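Local coordinates for protein lipid binding hydrolase (Escherichia coli, PDB 2IF6) that is of unproven function but probably acts as a hydrolase, belonging to a family of permuted papain-like amidases, at residues I10-S15 with S32-L37; K69-R74 with A167-P172. All blocks are in the same frame, centred on the assembly; numbering follows the deposited sequence.

Interaction 1 of 2, residues I10-S15 with S32-L37; sequences IIFQIS and SHTGML
Ile11 and Gly35 form a hydrogen-bonded pair between antiparallel strands 10-13 and 33-37, whose axes approach to 4.7 Å with their directions 154° apart. Ile11 N gives a nearly straight bond to Gly35 O (2.9 Å), and Gly35 N returns one to Ile11 O. Ile10 with Met36 and Phe12 with Thr34 are the flanking non-hydrogen-bonded pairs. At Gln13 the regular pairing is broken by a classic beta bulge: Ser32 N and His33 N both donate to Gln13 O, at 3.0 and 3.1 Å, while Gln13 N bonds to His33 O. Just beyond it Ser32 OG accepts a bond from Ser15 N (2.7 Å) and also pairs with Ser20 OG, at the start of helix 20-27. The bulge takes in His33 itself, which, with Cys112 and Glu48, is arranged as a possible Cys-His-Glu triad, consistent with the permuted papain-like family, though a catalytic role is unconfirmed. The imidazole swings away from its own backbone N (chi1 -171°) and lies alongside the Gln13 side chain, both pointing the same way. Gln13 OE1 comes to the edge of the ring, 3.2 Å from His33 CD2, with amide and ring planes 38° apart. The amide is held at its other end by a bond from NE2 to Trp61 O, and His33 NE2 is hydrogen-bonded to Glu48 OE1. On the other face of the sheet, Thr34 OG1 donates to Ile11 O from above the carbonyl plane (3.0 Å), giving that oxygen a second donor besides Gly35 N. The same hydroxyl oxygen sits over one face of the Phe12 ring, displaced toward its rim, and touches Ile10 CG2. Back on the face of Gln13 and His33, Leu37 CD2 packs on Ile11 CG2 at 3.8 Å.

Interaction 2 of 2, residues K69-R74 with A167-P172; sequences KYVVRR and AVFDAP
Val71 is the first residue of strand 70-75 to touch segment 167-172. Its two methyl branches meet the end of the Phe169 ring at one atom: CG1 is 3.8 Å from Phe169 CE1, an oblique approach, and CG2 reaches the same carbon from the ring edge, near its plane. The valine and phenylalanine side chains cross at about a right angle. Val72 points away, in keeping with strand alternation, and Arg73 comes back toward the helix end to carry most of the contact. Its chain bends at chi2 (-84°) and again at chi3 (-91°), a fold that lays the aliphatic part and then the guanidinium along one face of the Phe169 ring. Arg73 CD makes a CH-pi contact, 3.8 Å from the ring centroid, and CZ follows with a cation-pi contact 4.0 Å from that centroid. Guanidinium and ring are almost parallel, with planes 5° apart. The same guanidinium grips the backbone of the residue it stacks on: NE (2.9 Å) and NH2 (2.8 Å) both donate to Phe169 O, side-on, the NE bond lying on a lone pair in the carbonyl plane. This carbonyl belongs to the last residue of helix 165-169, where Asp170 leaves helical geometry, so the guanidinium sits at the C-terminal end of the helix, where its positive charge would probably be favoured by the helix dipole. NH1 is held separately by Thr176 OG1, which helps fix the rotation of the flat group. Phe169 also meets Phe12 edge-to-face and packs near Tyr31. The end of helix 165-169 thus rests on the sheet over strands 10-13 and 70-75, with Arg73 also linked to the outermost strand, 174-180.

In the fold
From the N terminus, strand 10-13 runs into helix 20-27, and interaction 1 closes that short excursion by bringing in strand 33-40 as its antiparallel neighbour. The chain then adds strands 43-49 and 53-57 on that side before strand 70-75 pairs with the opposite edge of 10-13. Interaction 2 closes a much longer loop, of 92 residues and rich in helix, from that strand to the end of helix 165-169. The two contacts follow in series, neither nesting nor crossing, yet their centres are about 8 Å apart. They meet through backbone pairing of Ile10 with Arg73 and Phe12 with Val71 inside the six-stranded sheet, and interaction 2 carries the connection on to helix 165-169.

Interaction 1 of 2, residues I10-S15 with S32-L37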
# COMPACT_ATOMS: atom_id res chain seq x y z
N ILE A 10 6.33 2.66 -6.17
CA ILE A 10 5.25 2.08 -5.38
C ILE A 10 4.66 0.96 -6.20
O ILE A 10 4.28 1.17 -7.34
CB ILE A 10 4.18 3.13 -5.01
CG1 ILE A 10 4.87 4.34 -4.33
CG2 ILE A 10 3.12 2.50 -4.08
CD1 ILE A 10 3.95 5.60 -4.14
N ILE A 11 4.56 -0.22 -5.60
CA ILE A 11 4.18 -1.41 -6.35
C ILE A 11 2.86 -1.97 -5.79
O ILE A 11 2.65 -1.92 -4.58
CB ILE A 11 5.35 -2.45 -6.34
CG1 ILE A 11 5.03 -3.64 -7.28
CG2 ILE A 11 5.71 -2.88 -4.92
CD1 ILE A 11 6.22 -4.47 -7.68
N PHE A 12 2.01 -2.51 -6.67
CA PHE A 12 0.64 -2.91 -6.28
C PHE A 12 0.42 -4.33 -6.80
O PHE A 12 0.97 -4.71 -7.84
CB PHE A 12 -0.39 -1.96 -6.91
CG PHE A 12 -0.23 -0.50 -6.51
CD1 PHE A 12 -1.04 0.05 -5.55
CD2 PHE A 12 0.73 0.33 -7.13
CE1 PHE A 12 -0.88 1.38 -5.16
CE2 PHE A 12 0.87 1.70 -6.72
CZ PHE A 12 0.04 2.19 -5.78
N GLN A 13 -0.38 -5.11 -6.07
CA GLN A 13 -0.70 -6.45 -6.47
C GLN A 13 -2.06 -6.82 -5.90
O GLN A 13 -2.63 -6.08 -5.10
CB GLN A 13 0.39 -7.43 -5.95
CG GLN A 13 0.35 -7.63 -4.42
CD GLN A 13 1.41 -8.56 -3.86
OE1 GLN A 13 1.37 -8.83 -2.68
NE2 GLN A 13 2.34 -9.07 -4.69
N ILE A 14 -2.53 -8.00 -6.30
CA ILE A 14 -3.73 -8.61 -5.74
C ILE A 14 -3.28 -9.56 -4.64
O ILE A 14 -2.64 -10.60 -4.91
CB ILE A 14 -4.49 -9.46 -6.79
CG1 ILE A 14 -4.79 -8.67 -8.07
CG2 ILE A 14 -5.77 -10.03 -6.17
CD1 ILE A 14 -5.32 -9.58 -9.17
N SER A 15 -3.60 -9.20 -3.41
CA SER A 15 -3.37 -10.07 -2.25
C SER A 15 -4.13 -11.42 -2.39
O SER A 15 -5.24 -11.47 -2.94
CB SER A 15 -3.83 -9.34 -0.99
OG SER A 15 -3.85 -10.23 0.12
N SER A 32 -5.11 -4.82 -3.89
CA SER A 32 -5.40 -5.08 -2.50
C SER A 32 -4.17 -5.19 -1.61
O SER A 32 -4.29 -5.49 -0.40
CB SER A 32 -6.32 -6.32 -2.40
OG SER A 32 -5.67 -7.46 -2.93
N HIS A 33 -2.98 -4.94 -2.19
CA HIS A 33 -1.76 -4.82 -1.38
C HIS A 33 -0.78 -3.89 -2.08
O HIS A 33 -0.80 -3.80 -3.30
CB HIS A 33 -1.10 -6.18 -1.17
CG HIS A 33 0.03 -6.16 -0.19
ND1 HIS A 33 -0.06 -5.53 1.04
CD2 HIS A 33 1.28 -6.68 -0.26
CE1 HIS A 33 1.09 -5.68 1.69
NE2 HIS A 33 1.93 -6.37 0.92
N THR A 34 0.02 -3.16 -1.30
CA THR A 34 1.01 -2.23 -1.89
C THR A 34 2.28 -2.24 -1.03
O THR A 34 2.24 -2.62 0.16
CB THR A 34 0.39 -0.80 -2.05
OG1 THR A 34 1.28 0.06 -2.78
CG2 THR A 34 0.11 -0.18 -0.72
N GLY A 35 3.40 -1.90 -1.63
CA GLY A 35 4.64 -1.67 -0.88
C GLY A 35 5.48 -0.68 -1.65
O GLY A 35 5.07 -0.22 -2.75
N MET A 36 6.64 -0.34 -1.10
CA MET A 36 7.51 0.67 -1.73
C MET A 36 8.87 0.05 -1.92
O MET A 36 9.41 -0.60 -0.99
CB MET A 36 7.62 1.93 -0.86
CG MET A 36 8.55 3.13 -1.39
SD MET A 36 8.77 4.39 -0.11
CE MET A 36 10.12 3.67 0.89
N LEU A 37 9.42 0.24 -3.11
CA LEU A 37 10.75 -0.30 -3.45
C LEU A 37 11.80 0.41 -2.59
O LEU A 37 11.71 1.63 -2.39
CB LEU A 37 11.06 -0.13 -4.93
CG LEU A 37 10.65 -1.19 -5.97
CD1 LEU A 37 11.49 -2.43 -5.81
CD2 LEU A 37 9.15 -1.50 -5.89

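Interaction 2 of 2, residues K69-R74 with A167-P172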
# COMPACT_ATOMS: atom_id res chain seq x y z
N LYS A 69 0.69 -10.86 -10.90
CA LYS A 69 0.40 -9.57 -11.54
C LYS A 69 0.89 -8.44 -10.66
O LYS A 69 0.80 -8.52 -9.42
CB LYS A 69 -1.08 -9.38 -11.78
CG LYS A 69 -1.68 -10.36 -12.75
CD LYS A 69 -3.14 -9.97 -12.95
CE LYS A 69 -3.81 -10.88 -13.94
NZ LYS A 69 -5.16 -10.33 -14.28
N TYR A 70 1.40 -7.38 -11.29
CA TYR A 70 1.82 -6.20 -10.53
C TYR A 70 1.87 -5.00 -11.47
O TYR A 70 1.96 -5.14 -12.71
CB TYR A 70 3.19 -6.43 -9.81
CG TYR A 70 4.39 -6.49 -10.74
CD1 TYR A 70 5.12 -5.34 -11.06
CD2 TYR A 70 4.79 -7.72 -11.31
CE1 TYR A 70 6.21 -5.41 -11.93
CE2 TYR A 70 5.89 -7.81 -12.17
CZ TYR A 70 6.59 -6.64 -12.48
OH TYR A 70 7.67 -6.73 -13.34
N VAL A 71 1.81 -3.83 -10.86
CA VAL A 71 1.99 -2.57 -11.59
C VAL A 71 2.79 -1.68 -10.67
O VAL A 71 2.67 -1.79 -9.43
CB VAL A 71 0.64 -1.90 -11.96
CG1 VAL A 71 -0.22 -1.70 -10.74
CG2 VAL A 71 0.87 -0.55 -12.69
N VAL A 72 3.64 -0.83 -11.26
CA VAL A 72 4.53 0.01 -10.48
C VAL A 72 4.30 1.47 -10.84
O VAL A 72 4.27 1.81 -12.01
CB VAL A 72 6.02 -0.33 -10.78
CG1 VAL A 72 6.92 0.55 -9.95
CG2 VAL A 72 6.31 -1.83 -10.46
N ARG A 73 4.14 2.32 -9.82
CA ARG A 73 4.02 3.76 -10.06
C ARG A 73 5.27 4.48 -9.54
O ARG A 73 5.90 4.03 -8.57
CB ARG A 73 2.79 4.31 -9.34
CG ARG A 73 1.50 3.63 -9.80
CD ARG A 73 0.96 4.29 -11.07
NE ARG A 73 0.03 5.37 -10.79
CZ ARG A 73 -0.61 6.04 -11.74
NH1 ARG A 73 -0.41 5.73 -13.03
NH2 ARG A 73 -1.44 7.03 -11.41
N ARG A 74 5.63 5.57 -10.18
CA ARG A 74 6.78 6.37 -9.73
C ARG A 74 6.47 7.84 -9.85
O ARG A 74 5.73 8.26 -10.75
CB ARG A 74 8.01 6.03 -10.62
CG ARG A 74 9.22 6.98 -10.40
CD ARG A 74 10.42 6.62 -11.32
NE ARG A 74 10.79 5.21 -11.17
CZ ARG A 74 11.52 4.52 -12.04
NH1 ARG A 74 12.01 5.15 -13.13
NH2 ARG A 74 11.82 3.24 -11.80
N ALA A 167 -6.29 4.69 -3.67
CA ALA A 167 -6.04 6.12 -3.43
C ALA A 167 -4.59 6.49 -3.70
O ALA A 167 -4.35 7.49 -4.35
CB ALA A 167 -6.45 6.53 -2.07
N VAL A 168 -3.63 5.67 -3.25
CA VAL A 168 -2.21 5.96 -3.52
C VAL A 168 -1.95 5.87 -5.00
O VAL A 168 -1.30 6.72 -5.60
CB VAL A 168 -1.26 5.00 -2.79
CG1 VAL A 168 0.22 5.33 -3.14
CG2 VAL A 168 -1.54 5.05 -1.29
N PHE A 169 -2.50 4.83 -5.63
CA PHE A 169 -2.27 4.66 -7.06
C PHE A 169 -2.64 5.89 -7.85
O PHE A 169 -1.93 6.27 -8.78
CB PHE A 169 -3.09 3.47 -7.59
CG PHE A 169 -2.80 3.15 -9.03
CD1 PHE A 169 -1.83 2.19 -9.36
CD2 PHE A 169 -3.49 3.80 -10.07
CE1 PHE A 169 -1.54 1.89 -10.66
CE2 PHE A 169 -3.19 3.50 -11.40
CZ PHE A 169 -2.22 2.55 -11.71
N ASP A 170 -3.78 6.49 -7.51
CA ASP A 170 -4.37 7.61 -8.26
C ASP A 170 -3.82 8.96 -7.83
O ASP A 170 -4.34 10.02 -8.26
CB ASP A 170 -5.87 7.62 -8.00
CG ASP A 170 -6.61 6.54 -8.78
OD1 ASP A 170 -6.10 6.08 -9.83
OD2 ASP A 170 -7.71 6.21 -8.33
N ALA A 171 -2.80 8.95 -6.99
CA ALA A 171 -2.12 10.18 -6.59
C ALA A 171 -1.64 10.96 -7.84
O ALA A 171 -1.17 10.33 -8.81
CB ALA A 171 -0.98 9.87 -5.66
N PRO A 172 -1.78 12.30 -7.84
CA PRO A 172 -1.47 13.08 -9.05
C PRO A 172 -0.00 13.07 -9.49
O PRO A 172 0.29 13.22 -10.68
CB PRO A 172 -1.93 14.49 -8.71
CG PRO A 172 -1.99 14.56 -7.27
CD PRO A 172 -2.29 13.15 -6.75